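Local coordinates for trypsin-resistant surface T6 protein (Streptococcus pyogenes serotype M6, PDB 4P0D), which serves as the backbone pilin from which the cell-surface pili of this bacterium are built, probably joined covalently into fibres by sortase, at residues N219-E222 with D223-M227; T363-S367 with G368-I372. The protein carries 1 engineered substitution. All coordinates share one frame; numbering follows the deposited sequence.

Contact 1: residues N219-E222 with D223-M227; sequences NITE and DGSVM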
ATOM      1  N   ASN A 219       9.615  13.108  15.072  1.00 18.52           N
ATOM      2  CA  ASN A 219      10.742  12.304  15.518  1.00 19.86           C
ATOM      3  C   ASN A 219      10.155  10.992  15.979  1.00 18.76           C
ATOM      4  O   ASN A 219       9.233  10.964  16.798  1.00 17.21           O
ATOM      5  CB  ASN A 219      11.516  12.957  16.664  1.00 23.06           C
ATOM      6  CG  ASN A 219      12.798  12.197  17.009  1.00 25.40           C
ATOM      7  OD1 ASN A 219      13.528  11.759  16.117  1.00 28.04           O
ATOM      8  ND2 ASN A 219      13.078  12.043  18.310  1.00 26.77           N
ATOM      9  N   ILE A 220      10.661   9.904  15.428  1.00 17.89           N
ATOM     10  CA  ILE A 220      10.220   8.597  15.834  1.00 17.87           C
ATOM     11  C   ILE A 220      11.270   8.091  16.816  1.00 18.50           C
ATOM     12  O   ILE A 220      12.422   7.915  16.454  1.00 16.92           O
ATOM     13  CB  ILE A 220      10.071   7.662  14.627  1.00 17.68           C
ATOM     14  CG1 ILE A 220       9.163   8.342  13.588  1.00 18.39           C
ATOM     15  CG2 ILE A 220       9.547   6.292  15.066  1.00 17.58           C
ATOM     16  CD1 ILE A 220       8.770   7.463  12.428  1.00 18.45           C
ATOM     17  N   THR A 221      10.871   7.856  18.061  1.00 18.84           N
ATOM     18  CA  THR A 221      11.814   7.385  19.046  1.00 18.64           C
ATOM     19  C   THR A 221      11.972   5.868  19.052  1.00 19.71           C
ATOM     20  O   THR A 221      11.291   5.136  18.328  1.00 19.16           O
ATOM     21  CB  THR A 221      11.469   7.918  20.450  1.00 18.71           C
ATOM     22  OG1 THR A 221      10.237   7.368  20.908  1.00 17.98           O
ATOM     23  CG2 THR A 221      11.362   9.434  20.407  1.00 18.92           C
ATOM     24  N   GLU A 222      12.909   5.416  19.877  1.00 21.01           N
ATOM     25  CA  GLU A 222      13.299   4.019  19.977  1.00 22.26           C
ATOM     26  C   GLU A 222      12.128   3.047  20.113  1.00 20.52           C
ATOM     27  O   GLU A 222      12.114   2.033  19.444  1.00 20.29           O
ATOM     28  CB  GLU A 222      14.272   3.849  21.164  1.00 25.51           C
ATOM     29  CG  GLU A 222      14.894   2.480  21.291  1.00 29.66           C
ATOM     30  CD  GLU A 222      15.886   2.423  22.451  1.00 33.50           C
ATOM     31  OE1 GLU A 222      17.033   2.871  22.276  1.00 35.59           O
ATOM     32  OE2 GLU A 222      15.523   1.943  23.552  1.00 37.09           O
ATOM     33  N   ASP A 223      11.149   3.351  20.957  1.00 18.71           N
ATOM     34  CA  ASP A 223       9.989   2.457  21.155  1.00 19.13           C
ATOM     35  C   ASP A 223       8.878   2.584  20.088  1.00 18.19           C
ATOM     36  O   ASP A 223       7.857   1.888  20.169  1.00 18.67           O
ATOM     37  CB  ASP A 223       9.394   2.616  22.558  1.00 19.26           C
ATOM     38  CG  ASP A 223       8.604   3.910  22.739  1.00 20.63           C
ATOM     39  OD1 ASP A 223       8.466   4.733  21.787  1.00 20.12           O
ATOM     40  OD2 ASP A 223       8.109   4.094  23.868  1.00 20.96           O
ATOM     41  N   GLY A 224       9.094   3.466  19.113  1.00 17.40           N
ATOM     42  CA  GLY A 224       8.241   3.583  17.935  1.00 17.08           C
ATOM     43  C   GLY A 224       7.342   4.800  17.971  1.00 16.51           C
ATOM     44  O   GLY A 224       6.661   5.086  16.988  1.00 16.37           O
ATOM     45  N   SER A 225       7.361   5.524  19.099  1.00 15.15           N
ATOM     46  CA  SER A 225       6.514   6.676  19.284  1.00 14.22           C
ATOM     47  C   SER A 225       6.791   7.719  18.234  1.00 13.52           C
ATOM     48  O   SER A 225       7.934   8.123  18.020  1.00 13.20           O
ATOM     49  CB  SER A 225       6.700   7.287  20.672  1.00 14.06           C
ATOM     50  OG  SER A 225       6.265   6.400  21.677  1.00 13.91           O
ATOM     51  N   VAL A 226       5.727   8.151  17.587  1.00 13.39           N
ATOM     52  CA  VAL A 226       5.795   9.188  16.573  1.00 13.54           C
ATOM     53  C   VAL A 226       5.467  10.503  17.272  1.00 13.93           C
ATOM     54  O   VAL A 226       4.305  10.748  17.633  1.00 14.06           O
ATOM     55  CB  VAL A 226       4.777   8.916  15.461  1.00 13.70           C
ATOM     56  CG1 VAL A 226       4.896   9.969  14.362  1.00 13.84           C
ATOM     57  CG2 VAL A 226       4.979   7.514  14.905  1.00 13.62           C
ATOM     58  N   MET A 227       6.489  11.336  17.473  1.00 14.00           N
ATOM     59  CA  MET A 227       6.350  12.561  18.272  1.00 14.51           C
ATOM     60  C   MET A 227       6.405  13.816  17.412  1.00 14.66           C
ATOM     61  O   MET A 227       7.348  13.991  16.641  1.00 14.27           O
ATOM     62  CB  MET A 227       7.485  12.634  19.308  1.00 14.97           C
ATOM     63  CG  MET A 227       7.602  11.417  20.232  1.00 15.26           C
ATOM     64  SD  MET A 227       6.118  11.063  21.189  1.00 16.40           S
ATOM     65  CE  MET A 227       6.051  12.541  22.211  1.00 16.52           C
TER
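Asn219 and Met227 face each other as an antiparallel hydrogen-bonded pair joined by two reciprocal bonds, Asn219 N giving to Met227 O (2.9 Å) and Met227 N giving back to Asn219 O. Next comes the non-hydrogen-bonded pair Ile220 and Val226, whose side chains share one face of the hairpin and meet loosely, CG1 of Ile220 to CG2 of Val226 at 4.5 Å. Ile220 CG2 comes nearer the loop, 3.7 Å from Gly224 O.

The loop is a type I turn from Thr221 to Gly224 followed by a G1 bulge: Thr221 O takes the N-H of Gly224 (2.9 Å), well above its carbonyl plane, while Thr221 N gives to Ser225 O. Gly224 sits at phi 105°, psi -6°, where a side chain would jam against the preceding carbonyl.

Asp223 ties the turn together. Its chi1 of 74° tucks CG between backbone N and carbonyl carbon, bringing the carboxylate alongside Thr221. OD1 takes Ser225 N (3.0 Å) nearly end-on, which makes an Asx turn, and Ser225 OG (2.8 Å) from the syn side; both donors approach from the same face of the carboxylate. Thr221 OG1 adds a weak bond to OD1 at 3.3 Å.

Outside the turn, strand 231-238 lines up beside strand 225-228, with Val226 packed on Ile233. Two firm donors on a single oxygen hold the carboxylate's rotation, and such a concentration of donors probably favours its charged form, so the polar groups of the turn brace its tip while the neighbouring strand holds the flank at 225-228.

Contact 2: residues T363-S367 with G368-I372; sequences TQVSS and GKYKI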
ATOM      1  N   THR A 363      23.058  -8.839 -14.095  1.00 14.74           N
ATOM      2  CA  THR A 363      22.183  -8.499 -12.981  1.00 15.01           C
ATOM      3  C   THR A 363      21.103  -7.501 -13.441  1.00 14.88           C
ATOM      4  O   THR A 363      21.113  -7.038 -14.593  1.00 15.10           O
ATOM      5  CB  THR A 363      22.991  -7.871 -11.835  1.00 15.30           C
ATOM      6  OG1 THR A 363      23.831  -6.840 -12.361  1.00 15.81           O
ATOM      7  CG2 THR A 363      23.831  -8.920 -11.129  1.00 15.43           C
ATOM      8  N   GLN A 364      20.204  -7.128 -12.536  1.00 14.61           N
ATOM      9  CA  GLN A 364      18.984  -6.392 -12.908  1.00 14.54           C
ATOM     10  C   GLN A 364      19.225  -4.923 -13.243  1.00 14.77           C
ATOM     11  O   GLN A 364      19.869  -4.192 -12.488  1.00 14.82           O
ATOM     12  CB  GLN A 364      17.943  -6.473 -11.788  1.00 14.24           C
ATOM     13  CG  GLN A 364      17.497  -7.865 -11.375  1.00 14.39           C
ATOM     14  CD  GLN A 364      18.348  -8.470 -10.273  1.00 14.66           C
ATOM     15  OE1 GLN A 364      19.525  -8.166 -10.158  1.00 14.40           O
ATOM     16  NE2 GLN A 364      17.757  -9.341  -9.468  1.00 15.27           N
ATOM     17  N   VAL A 365      18.663  -4.493 -14.365  1.00 15.07           N
ATOM     18  CA  VAL A 365      18.858  -3.164 -14.895  1.00 15.94           C
ATOM     19  C   VAL A 365      17.545  -2.452 -15.213  1.00 16.07           C
ATOM     20  O   VAL A 365      16.549  -3.082 -15.538  1.00 15.83           O
ATOM     21  CB  VAL A 365      19.743  -3.197 -16.167  1.00 16.07           C
ATOM     22  CG1 VAL A 365      21.082  -3.843 -15.855  1.00 16.44           C
ATOM     23  CG2 VAL A 365      19.066  -3.923 -17.335  1.00 16.76           C
ATOM     24  N   SER A 366      17.574  -1.125 -15.162  1.00 16.85           N
ATOM     25  CA  SER A 366      16.406  -0.319 -15.514  1.00 17.62           C
ATOM     26  C   SER A 366      16.349  -0.157 -17.027  1.00 18.85           C
ATOM     27  O   SER A 366      17.311  -0.466 -17.723  1.00 20.42           O
ATOM     28  CB  SER A 366      16.521   1.049 -14.880  1.00 17.72           C
ATOM     29  OG  SER A 366      17.568   1.800 -15.492  1.00 18.15           O
ATOM     30  N   SER A 367      15.243   0.376 -17.534  1.00 19.40           N
ATOM     31  CA  SER A 367      15.166   0.709 -18.947  1.00 19.23           C
ATOM     32  C   SER A 367      16.297   1.663 -19.272  1.00 19.74           C
ATOM     33  O   SER A 367      16.658   2.516 -18.440  1.00 20.64           O
ATOM     34  CB  SER A 367      13.818   1.334 -19.285  1.00 19.06           C
ATOM     35  OG  SER A 367      13.635   2.570 -18.609  1.00 19.31           O
ATOM     36  N   GLY A 368      16.897   1.510 -20.450  1.00 18.95           N
ATOM     37  CA  GLY A 368      17.998   2.375 -20.847  1.00 19.40           C
ATOM     38  C   GLY A 368      18.932   1.750 -21.856  1.00 19.76           C
ATOM     39  O   GLY A 368      18.686   0.650 -22.355  1.00 21.17           O
ATOM     40  N   LYS A 369      20.008   2.465 -22.164  1.00 20.62           N
ATOM     41  CA  LYS A 369      21.026   2.004 -23.118  1.00 20.76           C
ATOM     42  C   LYS A 369      22.235   1.492 -22.342  1.00 21.00           C
ATOM     43  O   LYS A 369      22.678   2.144 -21.371  1.00 20.12           O
ATOM     44  CB  LYS A 369      21.484   3.150 -24.034  1.00 21.32           C
ATOM     45  CG  LYS A 369      20.364   3.882 -24.779  1.00 21.85           C
ATOM     46  N   TYR A 370      22.781   0.355 -22.779  1.00 19.88           N
ATOM     47  CA  TYR A 370      23.932  -0.261 -22.123  1.00 20.47           C
ATOM     48  C   TYR A 370      24.996  -0.665 -23.126  1.00 21.29           C
ATOM     49  O   TYR A 370      24.761  -0.655 -24.333  1.00 22.13           O
ATOM     50  CB  TYR A 370      23.493  -1.469 -21.285  1.00 20.22           C
ATOM     51  CG  TYR A 370      22.517  -1.058 -20.226  1.00 19.27           C
ATOM     52  CD1 TYR A 370      21.157  -0.938 -20.520  1.00 18.43           C
ATOM     53  CD2 TYR A 370      22.949  -0.719 -18.945  1.00 18.91           C
ATOM     54  CE1 TYR A 370      20.254  -0.521 -19.564  1.00 18.39           C
ATOM     55  CE2 TYR A 370      22.051  -0.312 -17.978  1.00 18.17           C
ATOM     56  CZ  TYR A 370      20.710  -0.206 -18.291  1.00 18.28           C
ATOM     57  OH  TYR A 370      19.820   0.210 -17.336  1.00 18.31           O
ATOM     58  N   LYS A 371      26.175  -0.981 -22.606  1.00 21.64           N
ATOM     59  CA  LYS A 371      27.319  -1.326 -23.420  1.00 22.73           C
ATOM     60  C   LYS A 371      27.945  -2.616 -22.917  1.00 21.54           C
ATOM     61  O   LYS A 371      28.082  -2.834 -21.707  1.00 20.64           O
ATOM     62  CB  LYS A 371      28.336  -0.182 -23.403  1.00 25.13           C
ATOM     63  CG  LYS A 371      27.811   1.060 -24.117  1.00 28.03           C
ATOM     64  CD  LYS A 371      28.844   2.171 -24.206  1.00 30.61           C
ATOM     65  CE  LYS A 371      28.909   2.973 -22.926  1.00 32.83           C
ATOM     66  NZ  LYS A 371      29.524   4.311 -23.154  1.00 34.24           N
ATOM     67  N   ILE A 372      28.313  -3.468 -23.865  1.00 20.35           N
ATOM     68  CA  ILE A 372      28.892  -4.752 -23.576  1.00 19.69           C
ATOM     69  C   ILE A 372      30.247  -4.709 -24.214  1.00 19.29           C
ATOM     70  O   ILE A 372      30.354  -4.394 -25.404  1.00 18.69           O
ATOM     71  CB  ILE A 372      28.082  -5.899 -24.201  1.00 20.48           C
ATOM     72  CG1 ILE A 372      26.660  -5.889 -23.623  1.00 20.41           C
ATOM     73  CG2 ILE A 372      28.796  -7.229 -23.954  1.00 20.64           C
ATOM     74  CD1 ILE A 372      25.645  -6.648 -24.447  1.00 21.16           C
TER
HETATM   75  O   HOH W   1      20.439   0.338 -14.675  1.00 22.78           O
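From Ser366 to Tyr370 the chain passes out of a loop into strand 368-376, turning at Ser367 and running on through an extended Gly368, whose phi of 155° would drive any side chain into the carbonyl oxygen of Ser367. Tyr370 then sends its ring back along the loop it has just left. Its CG stands anti to its own carbonyl carbon (chi1 -60°), and that carries the hydroxyl to the backbone of Ser366.

There the phenol gives its proton to Ser366 O, a short bond of 2.6 Å. The carbonyl oxygen lies at the ring's edge, near its plane, yet the hydroxyl rides above the carbonyl plane, 37° out of it. With its proton given to Ser366 O, the hydroxyl meets a water as acceptor: the water, 2.7 Å from Tyr370 OH, donates to it, again in the plane of the ring. The same water takes the N-H of Ser366 in a longer contact of 3.3 Å, so both the N and the O of this residue are linked to the tyrosine, one through water and the other directly.

Val365 meets the ring obliquely, coming from the opposite direction: its CB is 3.6 Å from Tyr370 OH and 3.8 Å from Tyr370 CZ. It is thus CB itself that touches the hydroxyl end of the ring, with the methyl CG2 farther off.

Around this return loop, strand 320-327 supplies Ile321, which touches both Val365 and Tyr370. Ile390 and Ala392 of strand 388-392 pack on the tyrosine as its neighbours in the four-stranded antiparallel sheet. Strand 158-160 is also close, its Ile158 touching Ser366 and Ser367, and Gln364 NE2 bonds to the carbonyls of Asn267 and Ala269.

Contact 1 comes first along the chain, in the range of the Cna-B-like middle domain, and contact 2 follows later in the chain, in the prealbumin-like range. Their centres are 40 Å apart and their nearest atoms about 29 Å, so they do not touch. Contact 1 is a hairpin tip made by strands 216-220 and 225-228. Contact 2 lies where a loop enters strand 368-376, in a separate four-stranded antiparallel sheet, and its loop also touches parts of the chain belonging to the middle domain. Contact 1 is thus a local feature of one module, whereas contact 2 probably lies close to where two successive modules of the elongated pilin meet.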